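Local coordinates for malonyl CoA-acyl carrier protein transacylase (PDB 3QAT) that probably transfers the malonyl group from malonyl-CoA to acyl carrier protein, supplying fatty acid biosynthesis with its extender unit, at residues S103-A108 against V232-N237. Residues are numbered along the deposited sequence; the frame is centred on the assembly and turned at random.
Sequences SALCAA and VPLIAN
L105 and L234 bring the last turn of helix 100-107 against the short strand 234-235, their CA atoms 7.2 Å apart. The backbones draw closer at the helix end, where the CA atoms of A108 and V232 are separated by 6.3 Å. A108 is the first residue to leave helical geometry, yet its N still donates to A104 O at 2.9 Å, so the final turn stays closed beside the strand.

Between the two segments the contact is wholly van der Waals, and L234 makes two of the three close contacts. Its CB is directed at the helix, and with CG anti to the backbone N (chi1 176°) the chain carries on that way and divides its two methyls between neighbouring residues. CD1 rests on A104 CB at 3.8 Å, while CD2 meets L105 CD2 at 4.0 Å. The two leucine side chains run at about a right angle to one another; L105 CD2 also lies 4.1 Å from L234 CB, so it touches the base of the opposing side chain as well as a branch. Farther along, A108 CB points at 232-237 and comes within 4.1 Å of V232 O, just ahead of the strand, a loose van der Waals contact of a methyl with a carbonyl oxygen.

All five touching residues are buried. Strand 93-96 runs alongside: V94 packs on A104, V232 and L234, and its backbone bonds to P233 and I235, tying 232-237 to the edge of the parallel sheet. That strand leads into a GxSxG sequence consistent with the nucleophile elbow of acyltransferases, and N237 bonds through its side chain to G96 and S98 there. C106 and A107, which do not touch 232-237, pack on helix 62-82, whereas I235 faces helix 263-272.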
loop_
_atom_site.group_PDB
_atom_site.type_symbol
_atom_site.label_atom_id
_atom_site.label_comp_id
_atom_site.label_asym_id
_atom_site.label_seq_id
_atom_site.Cartn_x
_atom_site.Cartn_y
_atom_site.Cartn_z
ATOM N N SER A 103 -2.844 6.838 -1.447
ATOM C CA SER A 103 -2.319 7.359 -2.712
ATOM C C SER A 103 -3.352 7.251 -3.833
ATOM O O SER A 103 -3.534 8.183 -4.603
ATOM C CB SER A 103 -1.073 6.583 -3.122
ATOM O OG SER A 103 -0.162 6.540 -2.023
ATOM N N ALA A 104 -4.017 6.108 -3.889
ATOM C CA ALA A 104 -5.063 5.842 -4.895
ATOM C C ALA A 104 -6.216 6.847 -4.763
ATOM O O ALA A 104 -6.688 7.414 -5.758
ATOM C CB ALA A 104 -5.549 4.427 -4.717
ATOM N N LEU A 105 -6.650 7.085 -3.531
ATOM C CA LEU A 105 -7.737 8.028 -3.290
ATOM C C LEU A 105 -7.328 9.464 -3.614
ATOM O O LEU A 105 -8.127 10.218 -4.136
ATOM C CB LEU A 105 -8.290 7.881 -1.866
ATOM C CG LEU A 105 -9.071 6.578 -1.597
ATOM C CD1 LEU A 105 -9.322 6.359 -0.110
ATOM C CD2 LEU A 105 -10.434 6.575 -2.369
ATOM N N CYS A 106 -6.079 9.846 -3.328
ATOM C CA CYS A 106 -5.628 11.162 -3.715
ATOM C C CYS A 106 -5.611 11.291 -5.258
ATOM O O CYS A 106 -6.034 12.312 -5.825
ATOM C CB CYS A 106 -4.238 11.426 -3.090
ATOM S SG CYS A 106 -3.628 13.120 -3.388
ATOM N N ALA A 107 -5.142 10.247 -5.933
ATOM C CA ALA A 107 -5.066 10.278 -7.400
ATOM C C ALA A 107 -6.468 10.364 -7.999
ATOM O O ALA A 107 -6.656 10.963 -9.063
ATOM C CB ALA A 107 -4.364 9.038 -7.912
ATOM N N ALA A 108 -7.437 9.789 -7.297
ATOM C CA ALA A 108 -8.838 9.809 -7.753
ATOM C C ALA A 108 -9.614 11.032 -7.219
ATOM O O ALA A 108 -10.841 11.145 -7.411
ATOM C CB ALA A 108 -9.519 8.477 -7.372
ATOM N N VAL A 232 -12.980 7.577 -10.126
ATOM C CA VAL A 232 -13.112 6.167 -10.548
ATOM C C VAL A 232 -13.080 5.327 -9.272
ATOM O O VAL A 232 -12.535 5.792 -8.276
ATOM C CB VAL A 232 -12.043 5.721 -11.579
ATOM C CG1 VAL A 232 -12.022 6.662 -12.787
ATOM C CG2 VAL A 232 -10.662 5.613 -10.971
ATOM N N PRO A 233 -13.685 4.119 -9.281
ATOM C CA PRO A 233 -13.829 3.418 -8.012
ATOM C C PRO A 233 -12.516 2.893 -7.450
ATOM O O PRO A 233 -11.602 2.541 -8.204
ATOM C CB PRO A 233 -14.731 2.218 -8.358
ATOM C CG PRO A 233 -15.430 2.600 -9.629
ATOM C CD PRO A 233 -14.441 3.447 -10.371
ATOM N N LEU A 234 -12.481 2.836 -6.125
ATOM C CA LEU A 234 -11.388 2.177 -5.419
ATOM C C LEU A 234 -11.725 0.703 -5.162
ATOM O O LEU A 234 -12.785 0.395 -4.580
ATOM C CB LEU A 234 -11.204 2.896 -4.086
ATOM C CG LEU A 234 -10.143 2.265 -3.165
ATOM C CD1 LEU A 234 -8.724 2.654 -3.603
ATOM C CD2 LEU A 234 -10.405 2.615 -1.689
ATOM N N ILE A 235 -10.819 -0.214 -5.529
ATOM C CA ILE A 235 -11.039 -1.609 -5.156
ATOM C C ILE A 235 -10.395 -1.789 -3.768
ATOM O O ILE A 235 -9.180 -1.950 -3.656
ATOM C CB ILE A 235 -10.423 -2.603 -6.168
ATOM C CG1 ILE A 235 -10.783 -2.232 -7.608
ATOM C CG2 ILE A 235 -10.865 -4.057 -5.819
ATOM C CD1 ILE A 235 -12.309 -2.053 -7.886
ATOM N N ALA A 236 -11.207 -1.701 -2.724
ATOM C CA ALA A 236 -10.705 -1.615 -1.352
ATOM C C ALA A 236 -10.068 -2.903 -0.881
ATOM O O ALA A 236 -10.531 -3.997 -1.191
ATOM C CB ALA A 236 -11.821 -1.186 -0.377
ATOM N N ASN A 237 -9.011 -2.767 -0.078
ATOM C CA ASN A 237 -8.298 -3.920 0.463
ATOM C C ASN A 237 -9.196 -4.870 1.277
ATOM O O ASN A 237 -8.931 -6.073 1.315
ATOM C CB ASN A 237 -7.175 -3.468 1.434
ATOM C CG ASN A 237 -5.970 -2.811 0.777
ATOM O OD1 ASN A 237 -5.119 -2.322 1.511
ATOM N ND2 ASN A 237 -5.832 -2.865 -0.544
#